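Local coordinates for protein glycosyltransferase Gtf1 (Streptococcus pneumoniae, PDB 4PQG) that belongs to the GT-B class of glycosyltransferases, with two Rossmann-like domains facing a cleft, and carries an added extended beta-sheet domain, at residues Thr310-Ser322 and Tyr486-Lys500. Numbering follows the deposited sequence.
Sequences TIPVGSIDSLTDS and YQIAEGFLTKEILEK. With NAG (2-acetamido-2-deoxy-beta-D-glucopyranose), chain D.
Tyr486, near the end of helix 478-489, reaches past Leu319 to the backbone of Thr320. Its OH donates to Thr320 O at 2.8 Å, with the acceptor at the ring edge and in the ring plane, while Leu319 CD1 lies 3.7 Å from Tyr486 CD1. The other branch of Leu319 turns to Ala489: Leu319 CD2 sits 3.6 Å from Ala489 CB, and Ile316 CD1 touches the same methyl, an apolar patch that Ile422 and Met419 of helix 416-423 extend. Phe492, whose ring meets that of Phe440, contributes its carbonyl: Ile316 N donates a hydrogen bond to Phe492 O at 2.8 Å.

Leu493 holds the N-cap position of helix 494-508, and beside it Ile316 O receives Thr494 N from well above the carbonyl plane. These two backbone bonds make a single beta bridge between Ile316 and Leu493. In this GT-B fold the bridge sits on the linker from the N-terminal Rossmann-like domain, left at strand 308-310, to the C-terminal one, begun at strand 330-334; the final helix, 494-508, crosses back to the first domain, where Ile497 meets Val35 of helix 24-38.

Thr494 has OG1 anti to its carbonyl carbon (chi1 -59°), which brings the hydroxyl up to Asp317; it donates to the anti lone pair of Asp317 OD1 over 2.6 Å. One turn on, Ile497 splits its branches: CG2 packs against Ser315, and CD1 presses on the Pro312 ring, tight at 3.4 Å from Pro312 CD. The Ile311 side chain crosses that of Ile497 at about a right angle, its CG2 meeting the same CD1. Lys500 then lays its aliphatic stem beside Pro312, with Lys500 CD 4.2 Å from Pro312 CD.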
ATOM      1  N   THR A 310       6.770 -17.018 -11.389  1.00 23.95           N
ATOM      2  CA  THR A 310       6.817 -15.624 -11.785  1.00 23.46           C
ATOM      3  C   THR A 310       5.440 -15.139 -12.208  1.00 24.41           C
ATOM      4  O   THR A 310       4.896 -15.589 -13.205  1.00 23.38           O
ATOM      5  CB  THR A 310       7.822 -15.389 -12.922  1.00 24.14           C
ATOM      6  OG1 THR A 310       9.140 -15.762 -12.482  1.00 23.86           O
ATOM      7  CG2 THR A 310       7.809 -13.924 -13.357  1.00 23.10           C
ATOM      8  N   ILE A 311       4.867 -14.223 -11.427  1.00 23.19           N
ATOM      9  CA  ILE A 311       3.606 -13.597 -11.790  1.00 23.57           C
ATOM     10  C   ILE A 311       3.728 -12.116 -11.480  1.00 23.91           C
ATOM     11  O   ILE A 311       3.860 -11.742 -10.309  1.00 25.51           O
ATOM     12  CB  ILE A 311       2.399 -14.177 -11.024  1.00 23.71           C
ATOM     13  CG1 ILE A 311       2.421 -15.710 -11.003  1.00 24.08           C
ATOM     14  CG2 ILE A 311       1.097 -13.647 -11.611  1.00 23.14           C
ATOM     15  CD1 ILE A 311       1.464 -16.302  -9.988  1.00 25.63           C
ATOM     16  N   PRO A 312       3.722 -11.271 -12.525  1.00 24.74           N
ATOM     17  CA  PRO A 312       3.799  -9.818 -12.345  1.00 22.90           C
ATOM     18  C   PRO A 312       2.697  -9.350 -11.397  1.00 23.04           C
ATOM     19  O   PRO A 312       1.567  -9.814 -11.519  1.00 22.43           O
ATOM     20  CB  PRO A 312       3.533  -9.288 -13.747  1.00 23.11           C
ATOM     21  CG  PRO A 312       4.079 -10.348 -14.645  1.00 24.00           C
ATOM     22  CD  PRO A 312       3.764 -11.648 -13.958  1.00 24.81           C
ATOM     23  N   VAL A 313       3.039  -8.438 -10.479  1.00 22.25           N
ATOM     24  CA  VAL A 313       2.101  -7.884  -9.503  1.00 22.37           C
ATOM     25  C   VAL A 313       1.129  -6.899 -10.143  1.00 22.19           C
ATOM     26  O   VAL A 313       0.138  -6.506  -9.538  1.00 23.30           O
ATOM     27  CB  VAL A 313       2.812  -7.203  -8.295  1.00 21.90           C
ATOM     28  CG1 VAL A 313       3.509  -8.233  -7.419  1.00 21.53           C
ATOM     29  CG2 VAL A 313       3.783  -6.113  -8.740  1.00 21.42           C
ATOM     30  N   GLY A 314       1.411  -6.494 -11.369  1.00 22.07           N
ATOM     31  CA  GLY A 314       0.505  -5.590 -12.070  1.00 21.04           C
ATOM     32  C   GLY A 314       0.356  -6.001 -13.518  1.00 21.82           C
ATOM     33  O   GLY A 314       1.168  -6.758 -14.044  1.00 21.01           O
ATOM     34  N   SER A 315      -0.685  -5.488 -14.165  1.00 23.15           N
ATOM     35  CA  SER A 315      -0.853  -5.673 -15.600  1.00 24.09           C
ATOM     36  C   SER A 315      -1.629  -4.467 -16.113  1.00 25.11           C
ATOM     37  O   SER A 315      -2.208  -3.726 -15.321  1.00 26.80           O
ATOM     38  CB  SER A 315      -1.580  -6.993 -15.893  1.00 24.12           C
ATOM     39  OG  SER A 315      -2.845  -7.035 -15.248  1.00 24.39           O
ATOM     40  N   ILE A 316      -1.621  -4.252 -17.423  1.00 25.19           N
ATOM     41  CA  ILE A 316      -2.250  -3.091 -18.029  1.00 26.00           C
ATOM     42  C   ILE A 316      -3.510  -3.566 -18.765  1.00 28.48           C
ATOM     43  O   ILE A 316      -3.427  -4.458 -19.619  1.00 28.00           O
ATOM     44  CB  ILE A 316      -1.281  -2.434 -19.047  1.00 26.37           C
ATOM     45  CG1 ILE A 316      -0.016  -1.924 -18.350  1.00 27.00           C
ATOM     46  CG2 ILE A 316      -1.954  -1.282 -19.777  1.00 26.34           C
ATOM     47  CD1 ILE A 316       1.150  -1.709 -19.290  1.00 25.06           C
ATOM     48  N   ASP A 317      -4.670  -2.987 -18.450  1.00 30.35           N
ATOM     49  CA  ASP A 317      -5.913  -3.430 -19.096  1.00 32.77           C
ATOM     50  C   ASP A 317      -5.823  -3.172 -20.599  1.00 33.96           C
ATOM     51  O   ASP A 317      -5.974  -4.088 -21.399  1.00 35.06           O
ATOM     52  CB  ASP A 317      -7.141  -2.754 -18.484  1.00 33.69           C
ATOM     53  CG  ASP A 317      -7.503  -3.326 -17.115  1.00 35.48           C
ATOM     54  OD1 ASP A 317      -6.836  -4.276 -16.639  1.00 35.10           O
ATOM     55  OD2 ASP A 317      -8.457  -2.812 -16.507  1.00 39.13           O
ATOM     56  N   SER A 318      -5.547  -1.925 -20.959  1.00 33.72           N
ATOM     57  CA  SER A 318      -5.216  -1.566 -22.321  1.00 34.26           C
ATOM     58  C   SER A 318      -4.206  -0.435 -22.286  1.00 35.07           C
ATOM     59  O   SER A 318      -4.068   0.252 -21.268  1.00 33.68           O
ATOM     60  CB  SER A 318      -6.466  -1.121 -23.090  1.00 34.89           C
ATOM     61  OG  SER A 318      -7.094  -0.030 -22.441  1.00 35.15           O
ATOM     62  N   LEU A 319      -3.508  -0.235 -23.402  1.00 34.37           N
ATOM     63  CA  LEU A 319      -2.651   0.932 -23.565  1.00 32.98           C
ATOM     64  C   LEU A 319      -3.522   2.166 -23.538  1.00 33.02           C
ATOM     65  O   LEU A 319      -4.669   2.128 -23.985  1.00 33.40           O
ATOM     66  CB  LEU A 319      -1.878   0.856 -24.882  1.00 32.86           C
ATOM     67  CG  LEU A 319      -1.092  -0.421 -25.171  1.00 31.92           C
ATOM     68  CD1 LEU A 319      -0.280  -0.233 -26.444  1.00 33.60           C
ATOM     69  CD2 LEU A 319      -0.184  -0.802 -24.013  1.00 32.22           C
ATOM     70  N   THR A 320      -2.989   3.251 -22.994  1.00 30.21           N
ATOM     71  CA  THR A 320      -3.721   4.496 -22.915  1.00 30.03           C
ATOM     72  C   THR A 320      -3.036   5.518 -23.811  1.00 30.39           C
ATOM     73  O   THR A 320      -1.837   5.757 -23.676  1.00 28.11           O
ATOM     74  CB  THR A 320      -3.748   5.017 -21.468  1.00 29.17           C
ATOM     75  OG1 THR A 320      -4.281   4.003 -20.608  1.00 28.63           O
ATOM     76  CG2 THR A 320      -4.577   6.300 -21.347  1.00 28.92           C
ATOM     77  N   ASP A 321      -3.802   6.112 -24.723  1.00 31.46           N
ATOM     78  CA  ASP A 321      -3.293   7.189 -25.577  1.00 34.19           C
ATOM     79  C   ASP A 321      -3.545   8.508 -24.901  1.00 32.86           C
ATOM     80  O   ASP A 321      -4.461   8.625 -24.083  1.00 34.23           O
ATOM     81  CB  ASP A 321      -3.992   7.198 -26.946  1.00 36.47           C
ATOM     82  CG  ASP A 321      -3.918   5.854 -27.650  1.00 37.95           C
ATOM     83  OD1 ASP A 321      -2.815   5.281 -27.771  1.00 39.39           O
ATOM     84  OD2 ASP A 321      -4.976   5.369 -28.075  1.00 40.08           O
ATOM     85  N   SER A 322      -2.734   9.508 -25.233  1.00 30.98           N
ATOM     86  CA  SER A 322      -2.963  10.839 -24.722  1.00 31.30           C
ATOM     87  C   SER A 322      -4.315  11.286 -25.233  1.00 34.08           C
ATOM     88  O   SER A 322      -4.625  11.084 -26.411  1.00 31.97           O
ATOM     89  CB  SER A 322      -1.900  11.796 -25.218  1.00 31.15           C
ATOM     90  OG  SER A 322      -1.983  12.995 -24.486  1.00 30.19           O
ATOM     91  N   TYR A 486       5.094   1.641 -25.555  1.00 28.22           N
ATOM     92  CA  TYR A 486       3.844   0.937 -25.901  1.00 27.56           C
ATOM     93  C   TYR A 486       4.118  -0.495 -26.365  1.00 28.46           C
ATOM     94  O   TYR A 486       3.401  -1.436 -25.985  1.00 28.98           O
ATOM     95  CB  TYR A 486       3.121   1.689 -27.010  1.00 27.15           C
ATOM     96  CG  TYR A 486       2.384   2.932 -26.577  1.00 27.09           C
ATOM     97  CD1 TYR A 486       1.455   2.893 -25.533  1.00 28.01           C
ATOM     98  CD2 TYR A 486       2.568   4.149 -27.251  1.00 27.20           C
ATOM     99  CE1 TYR A 486       0.757   4.034 -25.149  1.00 26.61           C
ATOM    100  CE2 TYR A 486       1.875   5.291 -26.872  1.00 26.18           C
ATOM    101  CZ  TYR A 486       0.969   5.225 -25.819  1.00 26.50           C
ATOM    102  OH  TYR A 486       0.267   6.349 -25.436  1.00 24.16           O
ATOM    103  N   GLN A 487       5.169  -0.672 -27.168  1.00 27.56           N
ATOM    104  CA  GLN A 487       5.552  -2.003 -27.614  1.00 28.07           C
ATOM    105  C   GLN A 487       5.930  -2.918 -26.436  1.00 26.97           C
ATOM    106  O   GLN A 487       5.431  -4.051 -26.337  1.00 24.04           O
ATOM    107  CB  GLN A 487       6.684  -1.930 -28.648  1.00 30.86           C
ATOM    108  CG  GLN A 487       7.041  -3.259 -29.298  1.00 34.77           C
ATOM    109  CD  GLN A 487       8.265  -3.139 -30.188  1.00 37.52           C
ATOM    110  OE1 GLN A 487       8.295  -2.311 -31.103  1.00 38.69           O
ATOM    111  NE2 GLN A 487       9.292  -3.942 -29.908  1.00 37.66           N
ATOM    112  N   ILE A 488       6.799  -2.432 -25.543  1.00 25.44           N
ATOM    113  CA  ILE A 488       7.130  -3.214 -24.350  1.00 25.99           C
ATOM    114  C   ILE A 488       5.863  -3.515 -23.534  1.00 25.36           C
ATOM    115  O   ILE A 488       5.664  -4.640 -23.073  1.00 26.09           O
ATOM    116  CB  ILE A 488       8.190  -2.518 -23.453  1.00 25.91           C
ATOM    117  CG1 ILE A 488       9.565  -2.523 -24.154  1.00 26.00           C
ATOM    118  CG2 ILE A 488       8.240  -3.181 -22.074  1.00 23.36           C
ATOM    119  CD1 ILE A 488      10.561  -1.530 -23.589  1.00 27.16           C
ATOM    120  N   ALA A 489       5.008  -2.506 -23.401  1.00 25.52           N
ATOM    121  CA  ALA A 489       3.805  -2.587 -22.578  1.00 26.38           C
ATOM    122  C   ALA A 489       2.861  -3.702 -23.008  1.00 27.89           C
ATOM    123  O   ALA A 489       2.166  -4.286 -22.173  1.00 26.83           O
ATOM    124  CB  ALA A 489       3.079  -1.252 -22.581  1.00 25.49           C
ATOM    125  N   GLU A 490       2.842  -4.013 -24.306  1.00 28.55           N
ATOM    126  CA  GLU A 490       1.974  -5.078 -24.821  1.00 29.74           C
ATOM    127  C   GLU A 490       2.337  -6.413 -24.192  1.00 28.49           C
ATOM    128  O   GLU A 490       1.526  -7.335 -24.164  1.00 29.27           O
ATOM    129  CB  GLU A 490       2.086  -5.185 -26.346  1.00 33.33           C
ATOM    130  CG  GLU A 490       1.428  -4.061 -27.120  1.00 36.40           C
ATOM    131  CD  GLU A 490       1.896  -4.043 -28.570  1.00 41.41           C
ATOM    132  OE1 GLU A 490       1.916  -5.119 -29.203  1.00 44.39           O
ATOM    133  OE2 GLU A 490       2.270  -2.962 -29.076  1.00 42.92           O
ATOM    134  N   GLY A 491       3.562  -6.512 -23.680  1.00 26.66           N
ATOM    135  CA  GLY A 491       3.989  -7.695 -22.956  1.00 26.59           C
ATOM    136  C   GLY A 491       3.454  -7.762 -21.528  1.00 27.39           C
ATOM    137  O   GLY A 491       3.697  -8.742 -20.832  1.00 28.05           O
ATOM    138  N   PHE A 492       2.733  -6.734 -21.086  1.00 26.13           N
ATOM    139  CA  PHE A 492       2.261  -6.670 -19.688  1.00 27.40           C
ATOM    140  C   PHE A 492       0.754  -6.447 -19.605  1.00 28.61           C
ATOM    141  O   PHE A 492       0.245  -5.871 -18.635  1.00 27.01           O
ATOM    142  CB  PHE A 492       3.044  -5.593 -18.890  1.00 26.48           C
ATOM    143  CG  PHE A 492       4.497  -5.928 -18.728  1.00 26.65           C
ATOM    144  CD1 PHE A 492       4.936  -6.649 -17.624  1.00 26.59           C
ATOM    145  CD2 PHE A 492       5.418  -5.587 -19.722  1.00 26.47           C
ATOM    146  CE1 PHE A 492       6.267  -6.997 -17.489  1.00 26.72           C
ATOM    147  CE2 PHE A 492       6.751  -5.926 -19.599  1.00 27.43           C
ATOM    148  CZ  PHE A 492       7.181  -6.632 -18.480  1.00 28.21           C
ATOM    149  N   LEU A 493       0.037  -6.906 -20.631  1.00 28.09           N
ATOM    150  CA  LEU A 493      -1.407  -6.672 -20.694  1.00 29.16           C
ATOM    151  C   LEU A 493      -2.175  -7.654 -19.810  1.00 27.50           C
ATOM    152  O   LEU A 493      -1.739  -8.786 -19.624  1.00 26.32           O
ATOM    153  CB  LEU A 493      -1.924  -6.704 -22.142  1.00 29.79           C
ATOM    154  CG  LEU A 493      -1.446  -5.613 -23.110  1.00 29.67           C
ATOM    155  CD1 LEU A 493      -2.040  -5.865 -24.499  1.00 31.05           C
ATOM    156  CD2 LEU A 493      -1.789  -4.210 -22.619  1.00 28.93           C
ATOM    157  N   THR A 494      -3.307  -7.198 -19.275  1.00 28.55           N
ATOM    158  CA  THR A 494      -4.179  -8.003 -18.398  1.00 31.23           C
ATOM    159  C   THR A 494      -4.550  -9.378 -18.988  1.00 32.22           C
ATOM    160  O   THR A 494      -4.506 -10.399 -18.286  1.00 31.33           O
ATOM    161  CB  THR A 494      -5.459  -7.224 -18.011  1.00 32.59           C
ATOM    162  OG1 THR A 494      -5.091  -6.010 -17.335  1.00 34.37           O
ATOM    163  CG2 THR A 494      -6.361  -8.049 -17.091  1.00 31.18           C
ATOM    164  N   LYS A 495      -4.883  -9.412 -20.275  1.00 34.62           N
ATOM    165  CA  LYS A 495      -5.225 -10.688 -20.927  1.00 36.48           C
ATOM    166  C   LYS A 495      -4.210 -11.796 -20.639  1.00 35.88           C
ATOM    167  O   LYS A 495      -4.597 -12.885 -20.219  1.00 36.48           O
ATOM    168  CB  LYS A 495      -5.481 -10.497 -22.422  1.00 41.68           C
ATOM    169  CG  LYS A 495      -6.727  -9.657 -22.661  1.00 47.18           C
ATOM    170  CD  LYS A 495      -7.157  -9.590 -24.119  1.00 50.78           C
ATOM    171  CE  LYS A 495      -8.365  -8.674 -24.251  1.00 51.11           C
ATOM    172  NZ  LYS A 495      -8.648  -8.325 -25.669  1.00 53.15           N
ATOM    173  N   GLU A 496      -2.919 -11.510 -20.816  1.00 35.85           N
ATOM    174  CA  GLU A 496      -1.859 -12.470 -20.467  1.00 37.25           C
ATOM    175  C   GLU A 496      -1.876 -12.862 -18.979  1.00 37.12           C
ATOM    176  O   GLU A 496      -1.729 -14.044 -18.638  1.00 36.46           O
ATOM    177  CB  GLU A 496      -0.463 -11.924 -20.813  1.00 40.40           C
ATOM    178  CG  GLU A 496      -0.203 -11.551 -22.269  1.00 44.35           C
ATOM    179  CD  GLU A 496       1.004 -10.622 -22.432  1.00 46.00           C
ATOM    180  OE1 GLU A 496       2.157 -11.126 -22.483  1.00 45.28           O
ATOM    181  OE2 GLU A 496       0.798  -9.382 -22.505  1.00 40.80           O
ATOM    182  N   ILE A 497      -2.024 -11.873 -18.096  1.00 36.62           N
ATOM    183  CA  ILE A 497      -1.901 -12.121 -16.645  1.00 37.45           C
ATOM    184  C   ILE A 497      -3.005 -13.033 -16.088  1.00 36.69           C
ATOM    185  O   ILE A 497      -2.741 -13.864 -15.218  1.00 38.20           O
ATOM    186  CB  ILE A 497      -1.779 -10.809 -15.826  1.00 37.02           C
ATOM    187  CG1 ILE A 497      -0.905 -11.010 -14.586  1.00 38.58           C
ATOM    188  CG2 ILE A 497      -3.142 -10.288 -15.393  1.00 38.37           C
ATOM    189  CD1 ILE A 497       0.509 -11.432 -14.890  1.00 37.91           C
ATOM    190  N   LEU A 498      -4.222 -12.874 -16.613  1.00 38.34           N
ATOM    191  CA  LEU A 498      -5.374 -13.706 -16.259  1.00 40.21           C
ATOM    192  C   LEU A 498      -5.082 -15.182 -16.462  1.00 42.36           C
ATOM    193  O   LEU A 498      -5.448 -16.015 -15.627  1.00 41.71           O
ATOM    194  CB  LEU A 498      -6.597 -13.308 -17.089  1.00 39.35           C
ATOM    195  CG  LEU A 498      -7.161 -11.912 -16.825  1.00 40.84           C
ATOM    196  CD1 LEU A 498      -8.116 -11.469 -17.925  1.00 41.44           C
ATOM    197  CD2 LEU A 498      -7.842 -11.853 -15.466  1.00 40.17           C
ATOM    198  N   GLU A 499      -4.417 -15.489 -17.574  1.00 43.44           N
ATOM    199  CA  GLU A 499      -4.027 -16.856 -17.897  1.00 43.57           C
ATOM    200  C   GLU A 499      -2.986 -17.386 -16.933  1.00 40.63           C
ATOM    201  O   GLU A 499      -2.991 -18.573 -16.607  1.00 40.86           O
ATOM    202  CB  GLU A 499      -3.511 -16.948 -19.339  1.00 45.98           C
ATOM    203  CG  GLU A 499      -4.618 -16.916 -20.383  1.00 49.62           C
ATOM    204  CD  GLU A 499      -5.621 -18.044 -20.190  1.00 52.95           C
ATOM    205  OE1 GLU A 499      -5.193 -19.213 -20.041  1.00 56.00           O
ATOM    206  OE2 GLU A 499      -6.837 -17.757 -20.167  1.00 55.10           O
ATOM    207  N   LYS A 500      -2.090 -16.513 -16.478  1.00 37.45           N
ATOM    208  CA  LYS A 500      -1.080 -16.928 -15.508  1.00 37.45           C
ATOM    209  C   LYS A 500      -1.752 -17.276 -14.182  1.00 37.60           C
ATOM    210  O   LYS A 500      -1.418 -18.282 -13.556  1.00 38.80           O
ATOM    211  CB  LYS A 500      -0.009 -15.850 -15.311  1.00 38.92           C
ATOM    212  CG  LYS A 500       0.753 -15.511 -16.583  1.00 41.87           C
ATOM    213  CD  LYS A 500       1.968 -14.628 -16.325  1.00 42.44           C
ATOM    214  CE  LYS A 500       2.502 -14.030 -17.618  1.00 43.64           C
ATOM    215  NZ  LYS A 500       3.059 -15.065 -18.536  1.00 43.42           N
TER
HETATM  216  C1  NAG D 602       7.123  -2.820  -3.767  1.00 18.29           C
HETATM  217  C2  NAG D 602       8.449  -2.757  -4.514  1.00 17.57           C
HETATM  218  C3  NAG D 602       7.895  -2.473  -5.916  1.00 17.54           C
HETATM  219  C4  NAG D 602       6.791  -3.465  -6.317  1.00 17.47           C
HETATM  220  C5  NAG D 602       5.731  -3.604  -5.190  1.00 18.15           C
HETATM  221  C6  NAG D 602       4.549  -4.509  -5.523  1.00 18.04           C
HETATM  222  C7  NAG D 602      10.585  -1.667  -4.084  1.00 17.81           C
HETATM  223  C8  NAG D 602      11.240  -0.392  -3.633  1.00 17.06           C
HETATM  224  N2  NAG D 602       9.263  -1.638  -4.101  1.00 17.26           N
HETATM  225  O1  NAG D 602       6.969  -2.253  -2.498  1.00 17.75           O
HETATM  226  O3  NAG D 602       8.920  -2.407  -6.893  1.00 18.05           O
HETATM  227  O4  NAG D 602       6.174  -2.985  -7.488  1.00 16.60           O
HETATM  228  O5  NAG D 602       6.447  -4.032  -4.029  1.00 18.70           O
HETATM  229  O6  NAG D 602       5.054  -5.822  -5.608  1.00 18.90           O
HETATM  230  O7  NAG D 602      11.266  -2.657  -4.397  1.00 19.06           O
HETATM  231  O   HOH W   1       1.684  -7.822 -16.561  1.00 31.80           O
HETATM  232  O   HOH W   2      -5.543  -6.985 -21.588  1.00 29.24           O
HETATM  233  O   HOH W   3      -0.430   9.182 -27.004  1.00 33.57           O